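PDB 7NMQ: hemolysin BL lytic component L1 from Bacillus cereus, which is one of the three components of the haemolysin BL enterotoxin and probably takes part in forming alpha-helical pores in target-cell membranes. Local coordinates for residues Asp192-Trp197 with Lys254-Tyr259; His20-Asp25 with Ala211-Ala216; Leu203-Leu208 with Ala240-Gly245. One frame throughout, in Å; residues are numbered along the deposited sequence. Where two conformers were deposited one is given.

Interaction 1: Asp192-Trp197 with Lys254-Tyr259; sequences DDVLAW and KHMDSY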
loop_
_atom_site.group_PDB
_atom_site.type_symbol
_atom_site.label_atom_id
_atom_site.label_comp_id
_atom_site.label_asym_id
_atom_site.label_seq_id
_atom_site.Cartn_x
_atom_site.Cartn_y
_atom_site.Cartn_z
ATOM N N ASP A 192 -4.912 9.314 5.745
ATOM C CA ASP A 192 -5.978 8.372 5.308
ATOM C C ASP A 192 -7.097 9.138 4.594
ATOM O O ASP A 192 -7.669 8.621 3.624
ATOM C CB ASP A 192 -6.598 7.590 6.471
ATOM C CG ASP A 192 -5.692 6.556 7.119
ATOM O OD1 ASP A 192 -4.719 6.168 6.467
ATOM O OD2 ASP A 192 -6.030 6.108 8.262
ATOM N N ASP A 193 -7.387 10.349 5.038
ATOM C CA ASP A 193 -8.445 11.199 4.455
ATOM C C ASP A 193 -8.016 11.651 3.064
ATOM O O ASP A 193 -8.864 11.690 2.154
ATOM C CB ASP A 193 -8.842 12.359 5.370
ATOM C CG ASP A 193 -9.578 11.902 6.630
ATOM O OD1 ASP A 193 -10.025 10.741 6.688
ATOM O OD2 ASP A 193 -9.743 12.751 7.559
ATOM N N VAL A 194 -6.734 11.955 2.874
ATOM C CA VAL A 194 -6.233 12.314 1.533
ATOM C C VAL A 194 -6.414 11.088 0.637
ATOM O O VAL A 194 -6.855 11.243 -0.513
ATOM C CB VAL A 194 -4.748 12.753 1.578
ATOM C CG1 VAL A 194 -4.187 12.946 0.184
ATOM C CG2 VAL A 194 -4.638 14.024 2.404
ATOM N N LEU A 195 -6.039 9.917 1.137
ATOM C CA LEU A 195 -6.124 8.692 0.313
ATOM C C LEU A 195 -7.578 8.372 -0.030
ATOM O O LEU A 195 -7.847 7.916 -1.153
ATOM C CB LEU A 195 -5.487 7.516 1.050
ATOM C CG LEU A 195 -3.985 7.600 1.218
ATOM C CD1 LEU A 195 -3.472 6.429 2.026
ATOM C CD2 LEU A 195 -3.289 7.705 -0.111
ATOM N N ALA A 196 -8.483 8.624 0.887
ATOM C CA ALA A 196 -9.922 8.394 0.669
ATOM C C ALA A 196 -10.409 9.253 -0.500
ATOM O O ALA A 196 -11.175 8.776 -1.373
ATOM C CB ALA A 196 -10.708 8.625 1.913
ATOM N N TRP A 197 -9.952 10.500 -0.534
ATOM C CA TRP A 197 -10.355 11.416 -1.615
ATOM C C TRP A 197 -9.757 10.914 -2.919
ATOM O O TRP A 197 -10.424 10.954 -3.960
ATOM C CB TRP A 197 -9.888 12.848 -1.287
ATOM C CG TRP A 197 -10.056 13.777 -2.453
ATOM C CD1 TRP A 197 -11.238 14.283 -2.901
ATOM C CD2 TRP A 197 -9.019 14.325 -3.299
ATOM N NE1 TRP A 197 -11.020 15.048 -4.012
ATOM C CE2 TRP A 197 -9.672 15.132 -4.259
ATOM C CE3 TRP A 197 -7.620 14.191 -3.361
ATOM C CZ2 TRP A 197 -8.970 15.765 -5.280
ATOM C CZ3 TRP A 197 -6.917 14.879 -4.335
ATOM C CH2 TRP A 197 -7.595 15.633 -5.294
ATOM N N LYS A 254 -6.294 20.539 2.632
ATOM C CA LYS A 254 -6.214 20.945 4.056
ATOM C C LYS A 254 -5.704 19.770 4.893
ATOM O O LYS A 254 -4.877 19.972 5.811
ATOM C CB LYS A 254 -7.570 21.425 4.558
ATOM C CG LYS A 254 -7.809 22.908 4.333
ATOM C CD LYS A 254 -9.043 23.470 4.990
ATOM C CE LYS A 254 -9.406 24.794 4.345
ATOM N NZ LYS A 254 -8.256 25.358 3.593
ATOM N N HIS A 255 -6.139 18.552 4.617
ATOM C CA HIS A 255 -5.656 17.393 5.371
ATOM C C HIS A 255 -4.163 17.216 5.114
ATOM O O HIS A 255 -3.421 16.873 6.050
ATOM C CB HIS A 255 -6.403 16.116 4.973
ATOM C CG HIS A 255 -7.762 15.999 5.584
ATOM N ND1 HIS A 255 -7.960 16.052 6.970
ATOM C CD2 HIS A 255 -8.983 15.791 5.015
ATOM C CE1 HIS A 255 -9.274 15.854 7.218
ATOM N NE2 HIS A 255 -9.922 15.722 6.012
ATOM N N MET A 256 -3.722 17.372 3.871
ATOM C CA MET A 256 -2.281 17.214 3.571
ATOM C C MET A 256 -1.494 18.298 4.307
ATOM O O MET A 256 -0.463 17.978 4.936
ATOM C CB MET A 256 -2.019 17.318 2.073
ATOM C CG MET A 256 -0.577 17.057 1.748
ATOM S SD MET A 256 -0.052 15.472 2.435
ATOM C CE MET A 256 -0.345 14.428 1.010
ATOM N N ASP A 257 -2.020 19.511 4.333
ATOM C CA ASP A 257 -1.335 20.614 5.068
ATOM C C ASP A 257 -1.308 20.293 6.568
ATOM O O ASP A 257 -0.269 20.516 7.204
ATOM C CB ASP A 257 -2.018 21.950 4.846
ATOM C CG ASP A 257 -1.938 22.474 3.428
ATOM O OD1 ASP A 257 -1.077 21.992 2.643
ATOM O OD2 ASP A 257 -2.801 23.332 3.109
ATOM N N SER A 258 -2.348 19.671 7.103
ATOM C CA SER A 258 -2.397 19.324 8.528
ATOM C C SER A 258 -1.389 18.216 8.818
ATOM O O SER A 258 -0.768 18.230 9.904
ATOM C CB SER A 258 -3.742 18.904 8.995
ATOM O OG SER A 258 -4.712 19.915 8.827
ATOM N N TYR A 259 -1.271 17.241 7.926
ATOM C CA TYR A 259 -0.234 16.198 8.001
ATOM C C TYR A 259 1.141 16.847 8.126
ATOM O O TYR A 259 1.948 16.481 9.015
ATOM C CB TYR A 259 -0.336 15.311 6.761
ATOM C CG TYR A 259 0.706 14.247 6.720
ATOM C CD1 TYR A 259 1.955 14.494 6.190
ATOM C CD2 TYR A 259 0.429 12.985 7.196
ATOM C CE1 TYR A 259 2.908 13.497 6.129
ATOM C CE2 TYR A 259 1.389 11.990 7.178
ATOM C CZ TYR A 259 2.631 12.233 6.627
ATOM O OH TYR A 259 3.592 11.252 6.602
#
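Asp193 and Val194 of helix 173-200 pack against His255 and Met256 of helix 247-272 in a nearly antiparallel helix-helix contact, half polar and half apolar, in which the segment axes come within 9.0 Å at 153° between their directions. On the polar side the CB of Asp193 sits over one face of the His255 imidazole, 3.6 Å from the ring centroid, a CH-pi contact. The carboxylate is turned 64° from the ring plane and hangs above the same ring, with OD2 3.2 Å from CE1 of His255. No hydrogen bond joins the two; Asp193 OD1 makes a salt bridge with Lys189, and His255 ND1 is hydrogen-bonded to His190. The fold is consistent with ClyA-like toxins, in which a hydrophobic head is inserted in the helical bundle: in sequence the two helices flank helix 203-216 and the hairpin of strands 217-222 and 225-230. On the apolar side the branched Val194 suits a buried site: its CG2 rests against His255 CB and the backbone N of Met256, both at 3.8 Å, while CG1 is turned toward the end of Met256, which in the conformer given also reaches Ile213.

Interaction 2: His20-Asp25 with Ala211-Ala216; sequences HILVMD and AAIGGA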
loop_
_atom_site.group_PDB
_atom_site.type_symbol
_atom_site.label_atom_id
_atom_site.label_comp_id
_atom_site.label_asym_id
_atom_site.label_seq_id
_atom_site.Cartn_x
_atom_site.Cartn_y
_atom_site.Cartn_z
ATOM N N HIS A 20 -1.913 1.381 -0.632
ATOM C CA HIS A 20 -1.188 0.650 0.422
ATOM C C HIS A 20 0.306 0.650 0.109
ATOM O O HIS A 20 1.096 0.696 1.050
ATOM C CB HIS A 20 -1.695 -0.773 0.602
ATOM C CG HIS A 20 -3.161 -0.870 0.841
ATOM N ND1 HIS A 20 -3.824 -0.002 1.678
ATOM C CD2 HIS A 20 -4.078 -1.753 0.364
ATOM C CE1 HIS A 20 -5.119 -0.334 1.688
ATOM N NE2 HIS A 20 -5.277 -1.414 0.911
ATOM N N ILE A 21 0.674 0.513 -1.163
ATOM C CA ILE A 21 2.100 0.542 -1.558
ATOM C C ILE A 21 2.684 1.896 -1.164
ATOM O O ILE A 21 3.782 1.916 -0.629
ATOM C CB ILE A 21 2.279 0.265 -3.071
ATOM C CG1 ILE A 21 1.963 -1.197 -3.368
ATOM C CG2 ILE A 21 3.655 0.610 -3.564
ATOM C CD1 ILE A 21 1.834 -1.481 -4.842
ATOM N N LEU A 22 2.014 2.982 -1.457
ATOM C CA LEU A 22 2.513 4.328 -1.073
ATOM C C LEU A 22 2.742 4.399 0.438
ATOM O O LEU A 22 3.842 4.865 0.870
ATOM C CB LEU A 22 1.531 5.406 -1.528
ATOM C CG LEU A 22 1.913 6.823 -1.076
ATOM C CD1 LEU A 22 3.194 7.261 -1.762
ATOM C CD2 LEU A 22 0.780 7.782 -1.384
ATOM N N VAL A 23 1.774 3.944 1.216
ATOM C CA VAL A 23 1.864 4.046 2.693
ATOM C C VAL A 23 3.023 3.168 3.177
ATOM O O VAL A 23 3.821 3.625 4.017
ATOM C CB VAL A 23 0.540 3.680 3.351
ATOM C CG1 VAL A 23 0.705 3.454 4.829
ATOM C CG2 VAL A 23 -0.532 4.707 2.976
ATOM N N MET A 24 3.158 1.947 2.674
ATOM C CA MET A 24 4.274 1.068 3.076
ATOM C C MET A 24 5.592 1.695 2.677
ATOM O O MET A 24 6.556 1.619 3.486
ATOM C CB MET A 24 4.213 -0.293 2.408
ATOM C CG MET A 24 3.123 -1.124 2.920
ATOM S SD MET A 24 3.276 -1.631 4.623
ATOM C CE MET A 24 4.791 -2.577 4.624
ATOM N N ASP A 25 5.677 2.275 1.481
ATOM C CA ASP A 25 6.955 2.902 1.060
ATOM C C ASP A 25 7.344 4.000 2.060
ATOM O O ASP A 25 8.506 4.080 2.429
ATOM C CB ASP A 25 6.862 3.488 -0.342
ATOM C CG ASP A 25 7.019 2.495 -1.488
ATOM O OD1 ASP A 25 7.417 1.336 -1.251
ATOM O OD2 ASP A 25 6.739 2.921 -2.631
ATOM N N ALA A 211 1.498 9.631 -7.423
ATOM C CA ALA A 211 2.750 10.108 -8.062
ATOM C C ALA A 211 3.121 11.460 -7.458
ATOM O O ALA A 211 4.317 11.679 -7.176
ATOM C CB ALA A 211 2.613 10.216 -9.550
ATOM N N ALA A 212 2.157 12.339 -7.282
ATOM C CA ALA A 212 2.438 13.704 -6.743
ATOM C C ALA A 212 2.977 13.606 -5.327
ATOM O O ALA A 212 3.959 14.275 -5.003
ATOM C CB ALA A 212 1.175 14.528 -6.772
ATOM N N ILE A 213 2.363 12.787 -4.507
ATOM C CA ILE A 213 2.840 12.650 -3.106
ATOM C C ILE A 213 4.190 11.970 -3.116
ATOM O O ILE A 213 5.114 12.489 -2.447
ATOM C CB ILE A 213 1.827 11.856 -2.273
ATOM C CG1 ILE A 213 0.529 12.648 -2.129
ATOM C CG2 ILE A 213 2.473 11.496 -0.919
ATOM C CD1 ILE A 213 -0.585 11.903 -1.435
ATOM N N GLY A 214 4.329 10.825 -3.773
ATOM C CA GLY A 214 5.605 10.089 -3.719
ATOM C C GLY A 214 6.743 10.980 -4.166
ATOM O O GLY A 214 7.811 10.956 -3.516
ATOM N N GLY A 215 6.539 11.765 -5.228
ATOM C CA GLY A 215 7.595 12.593 -5.801
ATOM C C GLY A 215 7.981 13.748 -4.891
ATOM O O GLY A 215 9.074 14.251 -5.097
ATOM N N ALA A 216 7.137 14.113 -3.934
ATOM C CA ALA A 216 7.297 15.297 -3.065
ATOM C C ALA A 216 7.703 14.881 -1.657
ATOM O O ALA A 216 7.976 15.794 -0.853
ATOM C CB ALA A 216 6.053 16.120 -3.060
#
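Leu22 of helix 10-33 packs on helix 203-216, placing its two methyls against Ile213 and Gly214. Its CB points toward the other helix but is still too far away to touch it. With CG anti to the backbone N (chi1 175°), the chain extends outward from its own helix, and CG comes to 4.7 Å from Ile213 CG2. The real contact is left to the fork at the tip. One prong, CD2, meets the CG2 methyl of Ile213 at 4.1 Å, the two side chains crossing at about a right angle. The other prong, CD1, lies 4.2 Å from the CA of Gly214, so that it faces bare backbone. Here a glycine suits its place, because a leucine methyl can approach the main chain directly, and the CA atoms of Leu22 and Gly214 lie 7.1 Å apart. Ile213 contributes a branch at CB: CG2 faces Leu22, whereas the longer CG1-CD1 arm is directed to Val194 and Met256. All three touching residues are buried, and the link across the segments is purely apolar, without a hydrogen bond. Around it, Phe191 of helix 173-200 and Phe363 near the C-terminus also pack on Leu22. Farther round helix 10-33, Asp25 forms a salt bridge with Lys74 of helix 45-103, and Met24 and Val23 touch helix 275-325. Helix 203-216 rests on helix 10-33 and, through Ile213, on Val194 of helix 173-200; strand 217-222 follows in the chain, and the backbone of Ala216 is hydrogen-bonded to Val231.

Interaction 3: Leu203-Leu208 with Ala240-Gly245; sequences LGAAIL and AGIGLG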
loop_
_atom_site.group_PDB
_atom_site.type_symbol
_atom_site.label_atom_id
_atom_site.label_comp_id
_atom_site.label_asym_id
_atom_site.label_seq_id
_atom_site.Cartn_x
_atom_site.Cartn_y
_atom_site.Cartn_z
ATOM N N LEU A 203 -9.412 5.132 -10.166
ATOM C CA LEU A 203 -8.018 4.656 -10.259
ATOM C C LEU A 203 -7.162 5.740 -10.952
ATOM O O LEU A 203 -6.000 5.959 -10.537
ATOM C CB LEU A 203 -8.011 3.300 -10.963
ATOM C CG LEU A 203 -6.635 2.754 -11.318
ATOM C CD1 LEU A 203 -5.772 2.541 -10.089
ATOM C CD2 LEU A 203 -6.789 1.451 -12.088
ATOM N N GLY A 204 -7.668 6.356 -12.020
ATOM C CA GLY A 204 -6.896 7.389 -12.736
ATOM C C GLY A 204 -6.440 8.498 -11.787
ATOM O O GLY A 204 -5.219 8.877 -11.758
ATOM N N ALA A 205 -7.385 9.051 -11.043
ATOM C CA ALA A 205 -7.107 10.136 -10.069
ATOM C C ALA A 205 -6.148 9.615 -9.004
ATOM O O ALA A 205 -5.198 10.327 -8.681
ATOM C CB ALA A 205 -8.373 10.663 -9.448
ATOM N N ALA A 206 -6.398 8.412 -8.486
ATOM C CA ALA A 206 -5.587 7.798 -7.434
ATOM C C ALA A 206 -4.122 7.791 -7.889
ATOM O O ALA A 206 -3.258 8.167 -7.064
ATOM C CB ALA A 206 -6.075 6.432 -7.058
ATOM N N ILE A 207 -3.840 7.393 -9.132
ATOM C CA ILE A 207 -2.430 7.269 -9.594
ATOM C C ILE A 207 -1.804 8.656 -9.662
ATOM O O ILE A 207 -0.593 8.767 -9.375
ATOM C CB ILE A 207 -2.380 6.506 -10.926
ATOM C CG1 ILE A 207 -2.804 5.047 -10.767
ATOM C CG2 ILE A 207 -1.066 6.683 -11.639
ATOM C CD1 ILE A 207 -2.164 4.267 -9.714
ATOM N N LEU A 208 -2.553 9.667 -10.092
ATOM C CA LEU A 208 -1.977 11.033 -10.165
ATOM C C LEU A 208 -1.615 11.516 -8.756
ATOM O O LEU A 208 -0.539 12.140 -8.579
ATOM C CB LEU A 208 -2.966 11.991 -10.803
ATOM C CG LEU A 208 -3.169 11.795 -12.304
ATOM C CD1 LEU A 208 -4.377 12.570 -12.812
ATOM C CD2 LEU A 208 -1.936 12.198 -13.066
ATOM N N ALA A 240 -4.576 19.024 -12.777
ATOM C CA ALA A 240 -4.609 17.584 -13.115
ATOM C C ALA A 240 -6.013 17.140 -13.541
ATOM O O ALA A 240 -6.134 15.963 -13.935
ATOM C CB ALA A 240 -4.158 16.787 -11.930
ATOM N N GLY A 241 -7.032 17.994 -13.410
ATOM C CA GLY A 241 -8.411 17.675 -13.825
ATOM C C GLY A 241 -9.074 16.675 -12.896
ATOM O O GLY A 241 -9.992 15.982 -13.353
ATOM N N ILE A 242 -8.660 16.631 -11.624
ATOM C CA ILE A 242 -9.225 15.679 -10.621
ATOM C C ILE A 242 -9.958 16.450 -9.520
ATOM O O ILE A 242 -10.292 15.844 -8.499
ATOM C CB ILE A 242 -8.150 14.746 -10.038
ATOM C CG1 ILE A 242 -7.077 15.496 -9.254
ATOM C CG2 ILE A 242 -7.560 13.884 -11.132
ATOM C CD1 ILE A 242 -6.169 14.593 -8.486
ATOM N N GLY A 243 -10.273 17.723 -9.719
ATOM C CA GLY A 243 -11.113 18.451 -8.749
ATOM C C GLY A 243 -10.378 18.922 -7.506
ATOM O O GLY A 243 -11.022 19.067 -6.461
ATOM N N LEU A 244 -9.104 19.271 -7.605
ATOM C CA LEU A 244 -8.385 19.769 -6.410
ATOM C C LEU A 244 -9.096 21.020 -5.896
ATOM O O LEU A 244 -9.029 21.320 -4.720
ATOM C CB LEU A 244 -6.933 20.084 -6.736
ATOM C CG LEU A 244 -6.076 20.334 -5.497
ATOM C CD1 LEU A 244 -5.930 19.069 -4.667
ATOM C CD2 LEU A 244 -4.708 20.858 -5.904
ATOM N N GLY A 245 -9.705 21.786 -6.790
ATOM C CA GLY A 245 -10.356 23.065 -6.452
ATOM C C GLY A 245 -11.798 22.912 -6.008
ATOM O O GLY A 245 -12.361 23.910 -5.556
#
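Ala205 and Leu208, one turn apart on helix 203-216, receive the Ile242 side chain of the loop that precedes helix 247-272. The close part centres on a single methyl, Ile242 CG2, which lies 3.7 Å from Ala205 CB and 3.8 Å from Leu208 CD1. It is brought there by a first torsion that sets CG2 anti to the carbonyl carbon, while CG1 (chi1 64°) lies between the backbone N and the carbonyl carbon. The small alanine lets the loop come near, and the CA atoms of Ala205 and Ile242 are 6.0 Å apart. Toward Ala240 the fit slackens: the CA atoms of Leu208 and Ala240 are 7.7 Å apart, and Leu208 CD1 is 4.0 Å from Ala240 O and 4.3 Å from Ala240 CB. Leu208 is solvent-exposed for all its apolar character, and no hydrogen bond crosses between the segments. Gly241 and Gly243 suit the turns of the loop, both having positive phi (72° and 79°), a backbone shape that glycine accepts readily. Leu237 packs on both Leu208 and Ile242, and Trp197 of helix 173-200 backs Ile242 as well. Alanines, glycines and partly exposed aliphatic residues of this kind, lying in two regions predicted to span the membrane, are consistent with the hydrophobic head of a ClyA-like pore-forming toxin packed against the helical bundle in the soluble form.

The three contacts lie close together, their centres about 13 to 15 Å apart. Residues 20-25 come first in the chain, and their partner 211-216 falls between the two segments of interaction 1 and of interaction 3; both segments of interaction 3 lie between those of interaction 1. Interaction 1 touches interaction 2 through Ile213 and Val23, and interaction 3 through Trp197. Helix 203-216 serves interactions 2 and 3: interaction 2 fastens it to helix 10-33, while interaction 3 packs the predicted membrane region on itself. Interaction 1 joins the helices that flank this region, probably the hydrophobic head, consistent with a soluble toxin before membrane insertion.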